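Local structure of toxin coregulated pilin (Vibrio cholerae, 3HRV) at residues F89-A102 / F134-S146. The protein forms the major subunit of the toxin-coregulated pilus, a type IV pilus essential for bacterial aggregation and colonization of the host small intestine. Sequence-based numbering, arbitrary orientation.
Sequences FSFPRNSAANKAFA and FAAVADLGDFETS
Asp142 grips the backbone amides of Asn94 and Ser95, in the turn that ends the hairpin's first strand. Its OD2 takes Asn94 N through the syn lone pair at 2.7 Å, and its OD1 takes Ser95 N at 2.9 Å. Both donors belong to the type I' turn running from Arg93 to Ala96. The same OD2 also accepts from Glu144 N, on its anti side, making an Asx turn, and from Thr145 N, above the carboxylate plane, making an Asx motif. With three amides on OD2 and a fourth on OD1, the carboxylate is held in its rotation, and the charged form is probably favoured. Alongside, Phe143 N bonds to Pro92 O at 3.0 Å.

Arg93 stretches out fully beside Phe143, with the CE2 corner of the ring over one guanidinium face. Its NE reaches Glu144 OE2 at 3.1 Å in a salt bridge that lies near the guanidinium plane but meets the carboxylate from above. A water joins Arg93 NH2 to Glu144 OE1, while NH1 bonds to Ser192 OG.

Farther along, Leu140 CD1 presses against Phe89 CB at 3.3 Å and also touches Phe91 CB. The Phe91 ring, with CG between backbone N and carbonyl carbon (chi1 69°), brings its CZ to 3.9 Å from Phe143 CB, at the edge of the Phe143 ring, while Gly141 O lies at the Phe91 ring's own edge, in its plane. Val137 CG1 lies against Pro92 CD.

The loop between strands 126-131 and 155-158 thus folds back over the hairpin of strands 87-93 and 100-108 at one margin of the antiparallel pilin sheet. Leu140 and Phe134 also rest on strand 185-191, whereas the Phe101 side chain, which starts away from the loop, touches Gln37, Met40 and Thr41 of helix 24-44.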
loop_
_atom_site.group_PDB
_atom_site.type_symbol
_atom_site.label_atom_id
_atom_site.label_comp_id
_atom_site.label_asym_id
_atom_site.label_seq_id
_atom_site.Cartn_x
_atom_site.Cartn_y
_atom_site.Cartn_z
ATOM N N PHE A 89 1.784 -3.271 -7.314
ATOM C CA PHE A 89 1.391 -4.643 -7.607
ATOM C C PHE A 89 -0.079 -4.735 -7.967
ATOM O O PHE A 89 -0.925 -4.117 -7.323
ATOM C CB PHE A 89 1.592 -5.556 -6.394
ATOM C CG PHE A 89 3.006 -5.994 -6.167
ATOM C CD1 PHE A 89 3.863 -5.244 -5.369
ATOM C CD2 PHE A 89 3.469 -7.184 -6.716
ATOM C CE1 PHE A 89 5.165 -5.679 -5.119
ATOM C CE2 PHE A 89 4.766 -7.626 -6.474
ATOM C CZ PHE A 89 5.615 -6.874 -5.673
ATOM N N SER A 90 -0.383 -5.514 -8.993
ATOM C CA SER A 90 -1.767 -5.737 -9.358
ATOM C C SER A 90 -2.070 -7.061 -8.665
ATOM O O SER A 90 -1.246 -7.976 -8.697
ATOM C CB SER A 90 -1.907 -5.891 -10.872
ATOM O OG SER A 90 -1.843 -4.633 -11.517
ATOM N N PHE A 91 -3.214 -7.161 -7.998
ATOM C CA PHE A 91 -3.545 -8.415 -7.334
ATOM C C PHE A 91 -5.031 -8.742 -7.443
ATOM O O PHE A 91 -5.822 -7.931 -7.917
ATOM C CB PHE A 91 -3.025 -8.425 -5.875
ATOM C CG PHE A 91 -3.729 -7.485 -4.933
ATOM C CD1 PHE A 91 -4.365 -7.985 -3.799
ATOM C CD2 PHE A 91 -3.696 -6.106 -5.124
ATOM C CE1 PHE A 91 -4.953 -7.134 -2.867
ATOM C CE2 PHE A 91 -4.284 -5.245 -4.194
ATOM C CZ PHE A 91 -4.913 -5.762 -3.063
ATOM N N PRO A 92 -5.431 -9.952 -7.028
ATOM C CA PRO A 92 -6.842 -10.325 -7.129
ATOM C C PRO A 92 -7.861 -9.664 -6.218
ATOM O O PRO A 92 -7.538 -9.162 -5.144
ATOM C CB PRO A 92 -6.806 -11.839 -6.936
ATOM C CG PRO A 92 -5.677 -12.024 -6.003
ATOM C CD PRO A 92 -4.622 -11.078 -6.532
ATOM N N ARG A 93 -9.106 -9.662 -6.684
ATOM C CA ARG A 93 -10.220 -9.124 -5.922
ATOM C C ARG A 93 -11.366 -10.103 -6.099
ATOM O O ARG A 93 -11.846 -10.315 -7.212
ATOM C CB ARG A 93 -10.650 -7.742 -6.416
ATOM C CG ARG A 93 -11.873 -7.232 -5.665
ATOM C CD ARG A 93 -12.334 -5.854 -6.098
ATOM N NE ARG A 93 -13.558 -5.482 -5.391
ATOM C CZ ARG A 93 -14.134 -4.286 -5.457
ATOM N NH1 ARG A 93 -13.600 -3.327 -6.198
ATOM N NH2 ARG A 93 -15.256 -4.053 -4.788
ATOM N N ASN A 94 -11.789 -10.712 -4.999
ATOM C CA ASN A 94 -12.873 -11.681 -5.037
ATOM C C ASN A 94 -12.482 -12.843 -5.948
ATOM O O ASN A 94 -13.302 -13.357 -6.710
ATOM C CB ASN A 94 -14.156 -11.012 -5.538
ATOM C CG ASN A 94 -15.405 -11.736 -5.085
ATOM O OD1 ASN A 94 -15.428 -12.338 -4.012
ATOM N ND2 ASN A 94 -16.450 -11.684 -5.902
ATOM N N SER A 95 -11.212 -13.235 -5.860
ATOM C CA SER A 95 -10.648 -14.342 -6.632
ATOM C C SER A 95 -10.348 -14.050 -8.101
ATOM O O SER A 95 -9.750 -14.880 -8.787
ATOM C CB SER A 95 -11.557 -15.570 -6.530
ATOM O OG SER A 95 -11.182 -16.372 -5.423
ATOM N N ALA A 96 -10.759 -12.885 -8.586
ATOM C CA ALA A 96 -10.503 -12.512 -9.975
ATOM C C ALA A 96 -9.136 -11.839 -10.030
ATOM O O ALA A 96 -8.894 -10.864 -9.327
ATOM C CB ALA A 96 -11.581 -11.559 -10.471
ATOM N N ALA A 97 -8.248 -12.362 -10.868
ATOM C CA ALA A 97 -6.897 -11.825 -10.991
ATOM C C ALA A 97 -6.808 -10.388 -11.500
ATOM O O ALA A 97 -7.576 -9.968 -12.366
ATOM C CB ALA A 97 -6.060 -12.732 -11.887
ATOM N N ASN A 98 -5.856 -9.649 -10.938
ATOM C CA ASN A 98 -5.578 -8.266 -11.318
ATOM C C ASN A 98 -6.772 -7.320 -11.342
ATOM O O ASN A 98 -6.885 -6.465 -12.227
ATOM C CB ASN A 98 -4.875 -8.259 -12.674
ATOM C CG ASN A 98 -3.669 -9.170 -12.697
ATOM O OD1 ASN A 98 -2.836 -9.133 -11.790
ATOM N ND2 ASN A 98 -3.569 -10.001 -13.729
ATOM N N LYS A 99 -7.650 -7.459 -10.357
ATOM C CA LYS A 99 -8.826 -6.606 -10.260
ATOM C C LYS A 99 -8.606 -5.494 -9.239
ATOM O O LYS A 99 -9.503 -4.696 -8.969
ATOM C CB LYS A 99 -10.051 -7.438 -9.877
ATOM C CG LYS A 99 -10.578 -8.323 -10.994
ATOM C CD LYS A 99 -11.108 -7.495 -12.150
ATOM C CE LYS A 99 -11.865 -8.361 -13.144
ATOM N NZ LYS A 99 -11.991 -7.700 -14.471
ATOM N N ALA A 100 -7.407 -5.454 -8.669
ATOM C CA ALA A 100 -7.047 -4.432 -7.690
ATOM C C ALA A 100 -5.548 -4.185 -7.790
ATOM O O ALA A 100 -4.836 -4.917 -8.469
ATOM C CB ALA A 100 -7.408 -4.897 -6.277
ATOM N N PHE A 101 -5.071 -3.139 -7.124
ATOM C CA PHE A 101 -3.647 -2.836 -7.136
ATOM C C PHE A 101 -3.234 -2.345 -5.764
ATOM O O PHE A 101 -4.061 -1.872 -4.993
ATOM C CB PHE A 101 -3.321 -1.763 -8.187
ATOM C CG PHE A 101 -3.819 -0.390 -7.831
ATOM C CD1 PHE A 101 -2.998 0.506 -7.152
ATOM C CD2 PHE A 101 -5.116 -0.000 -8.151
ATOM C CE1 PHE A 101 -3.463 1.768 -6.795
ATOM C CE2 PHE A 101 -5.594 1.261 -7.800
ATOM C CZ PHE A 101 -4.766 2.148 -7.119
ATOM N N ALA A 102 -1.949 -2.468 -5.461
ATOM C CA ALA A 102 -1.435 -2.013 -4.179
ATOM C C ALA A 102 -0.101 -1.312 -4.388
ATOM O O ALA A 102 0.757 -1.791 -5.131
ATOM C CB ALA A 102 -1.264 -3.193 -3.226
ATOM N N PHE A 134 7.152 -7.320 -0.426
ATOM C CA PHE A 134 6.218 -8.250 -1.041
ATOM C C PHE A 134 6.968 -8.755 -2.267
ATOM O O PHE A 134 7.314 -7.976 -3.157
ATOM C CB PHE A 134 4.927 -7.538 -1.460
ATOM C CG PHE A 134 4.085 -7.077 -0.302
ATOM C CD1 PHE A 134 4.345 -5.866 0.334
ATOM C CD2 PHE A 134 3.045 -7.872 0.171
ATOM C CE1 PHE A 134 3.582 -5.454 1.427
ATOM C CE2 PHE A 134 2.278 -7.472 1.260
ATOM C CZ PHE A 134 2.546 -6.259 1.890
ATOM N N ALA A 135 7.235 -10.056 -2.299
ATOM C CA ALA A 135 7.980 -10.654 -3.399
ATOM C C ALA A 135 7.099 -11.262 -4.482
ATOM O O ALA A 135 7.517 -11.385 -5.634
ATOM C CB ALA A 135 8.932 -11.713 -2.857
ATOM N N ALA A 136 5.884 -11.647 -4.111
ATOM C CA ALA A 136 4.962 -12.251 -5.063
ATOM C C ALA A 136 3.541 -11.777 -4.823
ATOM O O ALA A 136 3.184 -11.395 -3.709
ATOM C CB ALA A 136 5.024 -13.771 -4.957
ATOM N N VAL A 137 2.731 -11.810 -5.875
ATOM C CA VAL A 137 1.339 -11.396 -5.783
ATOM C C VAL A 137 0.641 -12.091 -4.616
ATOM O O VAL A 137 -0.171 -11.487 -3.919
ATOM C CB VAL A 137 0.580 -11.727 -7.087
ATOM C CG1 VAL A 137 -0.891 -11.368 -6.947
ATOM C CG2 VAL A 137 1.201 -10.971 -8.250
ATOM N N ALA A 138 0.971 -13.362 -4.404
ATOM C CA ALA A 138 0.372 -14.144 -3.328
ATOM C C ALA A 138 0.547 -13.502 -1.952
ATOM O O ALA A 138 -0.286 -13.686 -1.067
ATOM C CB ALA A 138 0.965 -15.547 -3.320
ATOM N N ASP A 139 1.630 -12.749 -1.784
ATOM C CA ASP A 139 1.933 -12.086 -0.517
ATOM C C ASP A 139 0.933 -10.998 -0.139
ATOM O O ASP A 139 0.821 -10.632 1.032
ATOM C CB ASP A 139 3.327 -11.453 -0.574
ATOM C CG ASP A 139 4.432 -12.471 -0.747
ATOM O OD1 ASP A 139 5.581 -12.052 -1.007
ATOM O OD2 ASP A 139 4.157 -13.683 -0.619
ATOM N N LEU A 140 0.210 -10.483 -1.127
ATOM C CA LEU A 140 -0.752 -9.413 -0.891
ATOM C C LEU A 140 -2.123 -9.864 -0.409
ATOM O O LEU A 140 -2.828 -9.113 0.262
ATOM C CB LEU A 140 -0.925 -8.587 -2.165
ATOM C CG LEU A 140 0.297 -7.794 -2.625
ATOM C CD1 LEU A 140 0.114 -7.380 -4.068
ATOM C CD2 LEU A 140 0.491 -6.584 -1.725
ATOM N N GLY A 141 -2.501 -11.090 -0.750
ATOM C CA GLY A 141 -3.807 -11.577 -0.355
ATOM C C GLY A 141 -4.840 -11.220 -1.408
ATOM O O GLY A 141 -4.523 -11.145 -2.596
ATOM N N ASP A 142 -6.073 -10.986 -0.975
ATOM C CA ASP A 142 -7.160 -10.650 -1.887
ATOM C C ASP A 142 -7.858 -9.380 -1.410
ATOM O O ASP A 142 -8.258 -9.276 -0.253
ATOM C CB ASP A 142 -8.168 -11.803 -1.944
ATOM C CG ASP A 142 -9.211 -11.621 -3.032
ATOM O OD1 ASP A 142 -9.162 -12.355 -4.042
ATOM O OD2 ASP A 142 -10.079 -10.738 -2.883
ATOM N N PHE A 143 -8.000 -8.417 -2.314
ATOM C CA PHE A 143 -8.629 -7.142 -1.996
ATOM C C PHE A 143 -10.005 -7.262 -1.353
ATOM O O PHE A 143 -10.345 -6.491 -0.456
ATOM C CB PHE A 143 -8.745 -6.296 -3.268
ATOM C CG PHE A 143 -9.295 -4.913 -3.040
ATOM C CD1 PHE A 143 -8.462 -3.877 -2.624
ATOM C CD2 PHE A 143 -10.644 -4.642 -3.249
ATOM C CE1 PHE A 143 -8.966 -2.590 -2.422
ATOM C CE2 PHE A 143 -11.158 -3.363 -3.050
ATOM C CZ PHE A 143 -10.318 -2.331 -2.635
ATOM N N GLU A 144 -10.798 -8.232 -1.798
ATOM C CA GLU A 144 -12.146 -8.375 -1.266
ATOM C C GLU A 144 -12.392 -9.528 -0.300
ATOM O O GLU A 144 -13.304 -9.450 0.521
ATOM C CB GLU A 144 -13.146 -8.454 -2.426
ATOM C CG GLU A 144 -14.610 -8.462 -1.994
ATOM C CD GLU A 144 -15.558 -8.136 -3.134
ATOM O OE1 GLU A 144 -16.784 -8.098 -2.898
ATOM O OE2 GLU A 144 -15.077 -7.915 -4.267
ATOM N N THR A 145 -11.591 -10.586 -0.376
ATOM C CA THR A 145 -11.813 -11.722 0.514
ATOM C C THR A 145 -10.851 -11.851 1.695
ATOM O O THR A 145 -11.070 -12.676 2.584
ATOM C CB THR A 145 -11.832 -13.054 -0.274
ATOM O OG1 THR A 145 -10.565 -13.266 -0.904
ATOM C CG2 THR A 145 -12.921 -13.021 -1.334
ATOM N N SER A 146 -9.790 -11.051 1.718
ATOM C CA SER A 146 -8.858 -11.106 2.843
ATOM C C SER A 146 -9.476 -10.326 3.999
ATOM O O SER A 146 -9.661 -9.113 3.911
ATOM C CB SER A 146 -7.501 -10.493 2.472
ATOM O OG SER A 146 -6.756 -11.361 1.635
HETATM O O HOH W 1 -17.621 -5.457 -3.655
#